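Nucleocapsid (Crimean-congo hemorrhagic fever virus, PDB 4AKL) binds single-stranded and double-stranded RNA, probably to package the viral genome, and displays sequence-nonspecific DNA endonuclease activity. Local coordinates at residues A[165-177]-A[443-456]. Residues are numbered along the deposited sequence; the frame is centred on the assembly and turned at random.
Sequences SVKEMLSDMIRRR and IQDMDIVASEHLLH. Unlike the reference sequence in segment 443-456: Asp445 (reference His).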
loop_
_atom_site.group_PDB
_atom_site.type_symbol
_atom_site.label_atom_id
_atom_site.label_comp_id
_atom_site.label_asym_id
_atom_site.label_seq_id
_atom_site.Cartn_x
_atom_site.Cartn_y
_atom_site.Cartn_z
ATOM N N SER A 165 1.630 18.972 17.469
ATOM C CA SER A 165 2.497 17.838 17.052
ATOM C C SER A 165 2.003 17.172 15.772
ATOM O O SER A 165 2.782 16.885 14.890
ATOM C CB SER A 165 2.584 16.761 18.148
ATOM O OG SER A 165 3.483 17.142 19.168
ATOM N N VAL A 166 0.709 16.947 15.673
ATOM C CA VAL A 166 0.145 16.393 14.436
ATOM C C VAL A 166 0.363 17.349 13.270
ATOM O O VAL A 166 0.749 16.926 12.205
ATOM C CB VAL A 166 -1.355 16.054 14.617
ATOM C CG1 VAL A 166 -2.031 15.726 13.275
ATOM C CG2 VAL A 166 -1.499 14.917 15.635
ATOM N N LYS A 167 0.111 18.635 13.499
ATOM C CA LYS A 167 0.336 19.681 12.475
ATOM C C LYS A 167 1.807 19.781 12.034
ATOM O O LYS A 167 2.095 20.045 10.853
ATOM C CB LYS A 167 -0.228 21.026 12.922
ATOM C CG LYS A 167 -1.777 21.111 12.772
ATOM C CD LYS A 167 -2.343 22.460 13.156
ATOM C CE LYS A 167 -3.862 22.598 12.755
ATOM N NZ LYS A 167 -4.462 23.891 13.197
ATOM N N GLU A 168 2.739 19.544 12.963
ATOM C CA GLU A 168 4.180 19.499 12.613
ATOM C C GLU A 168 4.501 18.298 11.715
ATOM O O GLU A 168 5.248 18.444 10.736
ATOM C CB GLU A 168 5.063 19.483 13.865
ATOM C CG GLU A 168 6.548 19.291 13.584
ATOM C CD GLU A 168 7.360 19.095 14.830
ATOM O OE1 GLU A 168 6.949 19.527 15.948
ATOM O OE2 GLU A 168 8.437 18.501 14.687
ATOM N N MET A 169 3.939 17.119 12.051
ATOM C CA MET A 169 4.052 15.913 11.223
ATOM C C MET A 169 3.597 16.168 9.804
ATOM O O MET A 169 4.320 15.858 8.883
ATOM C CB MET A 169 3.284 14.722 11.813
ATOM C CG MET A 169 3.953 14.178 13.068
ATOM S SD MET A 169 3.070 12.836 13.826
ATOM C CE MET A 169 3.603 11.493 12.762
ATOM N N LEU A 170 2.410 16.748 9.646
ATOM C CA LEU A 170 1.889 17.141 8.331
ATOM C C LEU A 170 2.766 18.145 7.542
ATOM O O LEU A 170 2.894 18.021 6.307
ATOM C CB LEU A 170 0.477 17.701 8.472
ATOM C CG LEU A 170 -0.615 16.668 8.712
ATOM C CD1 LEU A 170 -1.945 17.408 9.027
ATOM C CD2 LEU A 170 -0.799 15.799 7.456
ATOM N N SER A 171 3.357 19.120 8.226
ATOM C CA SER A 171 4.290 20.063 7.572
ATOM C C SER A 171 5.496 19.346 6.959
ATOM O O SER A 171 5.957 19.684 5.840
ATOM C CB SER A 171 4.782 21.111 8.567
ATOM O OG SER A 171 3.682 21.825 9.141
ATOM N N ASP A 172 6.025 18.369 7.682
ATOM C CA ASP A 172 7.142 17.625 7.152
ATOM C C ASP A 172 6.654 16.703 6.027
ATOM O O ASP A 172 7.367 16.478 5.043
ATOM C CB ASP A 172 7.809 16.792 8.239
ATOM C CG ASP A 172 9.038 16.080 7.727
ATOM O OD1 ASP A 172 9.950 16.750 7.195
ATOM O OD2 ASP A 172 9.062 14.870 7.850
ATOM N N MET A 173 5.450 16.168 6.185
ATOM C CA MET A 173 4.895 15.266 5.176
ATOM C C MET A 173 4.684 16.057 3.892
ATOM O O MET A 173 5.084 15.587 2.838
ATOM C CB MET A 173 3.607 14.567 5.666
ATOM C CG MET A 173 3.842 13.615 6.823
ATOM S SD MET A 173 2.443 13.238 7.932
ATOM C CE MET A 173 1.413 12.192 6.891
ATOM N N ILE A 174 4.095 17.258 3.984
ATOM C CA ILE A 174 3.890 18.139 2.791
ATOM C C ILE A 174 5.219 18.616 2.185
ATOM O O ILE A 174 5.343 18.709 0.957
ATOM C CB ILE A 174 2.975 19.363 3.107
ATOM C CG1 ILE A 174 1.549 18.914 3.511
ATOM C CG2 ILE A 174 2.855 20.340 1.876
ATOM C CD1 ILE A 174 0.665 20.058 4.117
ATOM N N ARG A 175 6.202 18.944 3.036
ATOM C CA ARG A 175 7.576 19.210 2.581
ATOM C C ARG A 175 8.103 18.047 1.703
ATOM O O ARG A 175 8.702 18.286 0.649
ATOM C CB ARG A 175 8.522 19.415 3.771
ATOM C CG ARG A 175 10.008 19.669 3.401
ATOM C CD ARG A 175 10.904 19.592 4.619
ATOM N NE ARG A 175 11.085 18.211 5.098
ATOM C CZ ARG A 175 11.999 17.340 4.653
ATOM N NH1 ARG A 175 12.857 17.658 3.691
ATOM N NH2 ARG A 175 12.044 16.128 5.185
ATOM N N ARG A 176 7.874 16.798 2.157
ATOM C CA ARG A 176 8.311 15.571 1.434
ATOM C C ARG A 176 7.557 15.377 0.119
ATOM O O ARG A 176 8.150 15.143 -0.927
ATOM C CB ARG A 176 8.164 14.302 2.317
ATOM C CG ARG A 176 9.205 14.192 3.429
ATOM C CD ARG A 176 8.805 13.143 4.521
ATOM N NE ARG A 176 9.736 13.260 5.635
ATOM C CZ ARG A 176 10.941 12.706 5.699
ATOM N NH1 ARG A 176 11.402 11.936 4.707
ATOM N NH2 ARG A 176 11.708 12.914 6.769
ATOM N N ARG A 177 6.247 15.477 0.199
ATOM C CA ARG A 177 5.377 15.375 -0.946
ATOM C C ARG A 177 5.774 16.395 -2.013
ATOM O O ARG A 177 5.871 16.038 -3.191
ATOM C CB ARG A 177 3.935 15.577 -0.494
ATOM C CG ARG A 177 2.847 15.403 -1.562
ATOM C CD ARG A 177 1.425 15.472 -0.913
ATOM N NE ARG A 177 0.385 15.386 -1.945
ATOM C CZ ARG A 177 -0.025 16.398 -2.719
ATOM N NH1 ARG A 177 0.497 17.628 -2.596
ATOM N NH2 ARG A 177 -0.978 16.185 -3.636
ATOM N N ILE A 443 14.898 13.801 11.632
ATOM C CA ILE A 443 13.700 13.398 10.865
ATOM C C ILE A 443 13.922 13.574 9.378
ATOM O O ILE A 443 13.798 12.613 8.592
ATOM C CB ILE A 443 12.430 14.250 11.329
ATOM C CG1 ILE A 443 11.924 13.760 12.666
ATOM C CG2 ILE A 443 11.238 14.221 10.324
ATOM C CD1 ILE A 443 11.700 12.225 12.720
ATOM N N GLN A 444 14.282 14.806 9.022
ATOM C CA GLN A 444 14.468 15.210 7.621
ATOM C C GLN A 444 15.504 14.373 6.847
ATOM O O GLN A 444 15.427 14.310 5.632
ATOM C CB GLN A 444 14.793 16.722 7.522
ATOM C CG GLN A 444 13.584 17.671 7.727
ATOM C CD GLN A 444 13.214 17.947 9.178
ATOM O OE1 GLN A 444 14.016 17.754 10.095
ATOM N NE2 GLN A 444 11.973 18.412 9.388
ATOM N N ASP A 445 16.450 13.722 7.537
ATOM C CA ASP A 445 17.436 12.844 6.840
ATOM C C ASP A 445 16.997 11.410 6.521
ATOM O O ASP A 445 17.708 10.671 5.777
ATOM C CB ASP A 445 18.732 12.759 7.616
ATOM C CG ASP A 445 19.660 13.875 7.284
ATOM O OD1 ASP A 445 19.173 15.001 6.995
ATOM O OD2 ASP A 445 20.879 13.627 7.313
ATOM N N MET A 446 15.868 10.999 7.073
ATOM C CA MET A 446 15.358 9.672 6.805
ATOM C C MET A 446 14.505 9.735 5.548
ATOM O O MET A 446 13.686 10.622 5.420
ATOM C CB MET A 446 14.514 9.181 7.968
ATOM C CG MET A 446 15.232 9.176 9.292
ATOM S SD MET A 446 14.110 8.641 10.598
ATOM C CE MET A 446 14.349 6.864 10.527
ATOM N N ASP A 447 14.700 8.782 4.627
ATOM C CA ASP A 447 13.805 8.640 3.476
ATOM C C ASP A 447 12.383 8.341 3.993
ATOM O O ASP A 447 11.421 8.836 3.486
ATOM C CB ASP A 447 14.257 7.491 2.548
ATOM C CG ASP A 447 15.620 7.746 1.884
ATOM O OD1 ASP A 447 16.191 8.838 2.108
ATOM O OD2 ASP A 447 16.123 6.838 1.143
ATOM N N ILE A 448 12.300 7.521 5.022
ATOM C CA ILE A 448 11.033 6.971 5.504
ATOM C C ILE A 448 10.855 7.158 6.984
ATOM O O ILE A 448 11.679 6.642 7.759
ATOM C CB ILE A 448 10.988 5.434 5.220
ATOM C CG1 ILE A 448 10.887 5.155 3.712
ATOM C CG2 ILE A 448 9.797 4.710 5.988
ATOM C CD1 ILE A 448 9.801 5.900 3.068
ATOM N N VAL A 449 9.793 7.869 7.381
ATOM C CA VAL A 449 9.446 8.056 8.806
ATOM C C VAL A 449 8.193 7.197 9.066
ATOM O O VAL A 449 7.085 7.589 8.665
ATOM C CB VAL A 449 9.224 9.508 9.118
ATOM C CG1 VAL A 449 8.741 9.727 10.582
ATOM C CG2 VAL A 449 10.510 10.272 8.890
ATOM N N ALA A 450 8.394 6.027 9.710
ATOM C CA ALA A 450 7.291 5.083 10.000
ATOM C C ALA A 450 6.037 5.736 10.630
ATOM O O ALA A 450 4.939 5.455 10.234
ATOM C CB ALA A 450 7.748 3.946 10.932
ATOM N N SER A 451 6.235 6.598 11.604
ATOM C CA SER A 451 5.111 7.267 12.291
ATOM C C SER A 451 4.334 8.174 11.360
ATOM O O SER A 451 3.128 8.300 11.510
ATOM C CB SER A 451 5.622 8.053 13.503
ATOM O OG SER A 451 6.602 8.989 13.079
ATOM N N GLU A 452 5.016 8.809 10.403
ATOM C CA GLU A 452 4.329 9.603 9.356
ATOM C C GLU A 452 3.488 8.734 8.401
ATOM O O GLU A 452 2.356 9.120 8.061
ATOM C CB GLU A 452 5.310 10.466 8.563
ATOM C CG GLU A 452 5.849 11.570 9.403
ATOM C CD GLU A 452 6.807 12.462 8.703
ATOM O OE1 GLU A 452 7.021 12.270 7.513
ATOM O OE2 GLU A 452 7.353 13.374 9.357
ATOM N N HIS A 453 4.036 7.568 8.001
ATOM C CA HIS A 453 3.338 6.561 7.176
ATOM C C HIS A 453 2.074 6.141 7.957
ATOM O O HIS A 453 0.988 6.054 7.402
ATOM C CB HIS A 453 4.355 5.410 6.934
ATOM C CG HIS A 453 3.895 4.271 6.079
ATOM N ND1 HIS A 453 3.472 4.419 4.767
ATOM C CD2 HIS A 453 3.848 2.943 6.340
ATOM C CE1 HIS A 453 3.165 3.226 4.273
ATOM N NE2 HIS A 453 3.386 2.313 5.208
ATOM N N LEU A 454 2.243 5.889 9.267
ATOM C CA LEU A 454 1.105 5.510 10.098
ATOM C C LEU A 454 0.021 6.614 10.156
ATOM O O LEU A 454 -1.130 6.314 10.015
ATOM C CB LEU A 454 1.525 5.130 11.503
ATOM C CG LEU A 454 2.259 3.798 11.705
ATOM C CD1 LEU A 454 2.790 3.776 13.177
ATOM C CD2 LEU A 454 1.422 2.505 11.371
ATOM N N LEU A 455 0.404 7.864 10.359
ATOM C CA LEU A 455 -0.561 8.979 10.359
ATOM C C LEU A 455 -1.314 9.112 9.039
ATOM O O LEU A 455 -2.526 9.322 9.012
ATOM C CB LEU A 455 0.132 10.310 10.682
ATOM C CG LEU A 455 -0.769 11.567 10.805
ATOM C CD1 LEU A 455 -1.834 11.385 11.853
ATOM C CD2 LEU A 455 0.056 12.835 11.092
ATOM N N HIS A 456 -0.572 8.996 7.960
ATOM C CA HIS A 456 -1.109 9.094 6.609
ATOM C C HIS A 456 -2.229 8.083 6.446
ATOM O O HIS A 456 -3.326 8.424 6.078
ATOM C CB HIS A 456 0.005 8.857 5.598
ATOM C CG HIS A 456 -0.419 9.041 4.195
ATOM N ND1 HIS A 456 -0.553 10.286 3.613
ATOM C CD2 HIS A 456 -0.753 8.141 3.250
ATOM C CE1 HIS A 456 -0.957 10.135 2.363
ATOM N NE2 HIS A 456 -1.076 8.842 2.118
#
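Arg176 reaches across to the turn before helix 450-456 and holds two of its carbonyls at the guanidinium edge. Arg176 NH1 donates to Met446 O at 2.7 Å with an N-H...O angle of 160°, whereas the bond from Arg176 NH2 to Ile443 O (2.8 Å) is weak; Val449 CG2 lies over a face of the group. Asp172, Arg175, Arg176 and Glu452 form a salt-bridge network. Arg176 NE points almost straight, at 175°, to Asp172 OD2, which it meets from above the carboxylate plane. Arg175 grips Asp172 OD1 side-on through NE and NH2, and Gln444 CG covers a face of its guanidinium. Glu452 OE1 lies 3.4 Å from Arg176 NE but well out of plane, so that salt bridge is electrostatic only. Asp172 OD2 and Glu452 OE2 are 2.7 Å apart. The axes of 165-177 and 450-456 cross at 99°, 10.5 Å apart at closest approach, with Glu452 as a knob among Met169, Asp172, Met173 and Arg176. Apolar packing follows: Leu455 CD2 touches Met169 CB at 3.8 Å and Met173 SD at 4.0 Å. Met173, bent at chi3, brings CE against Glu452 O and His456 CB, while Phe434 of helix 425-440 also touches Glu452.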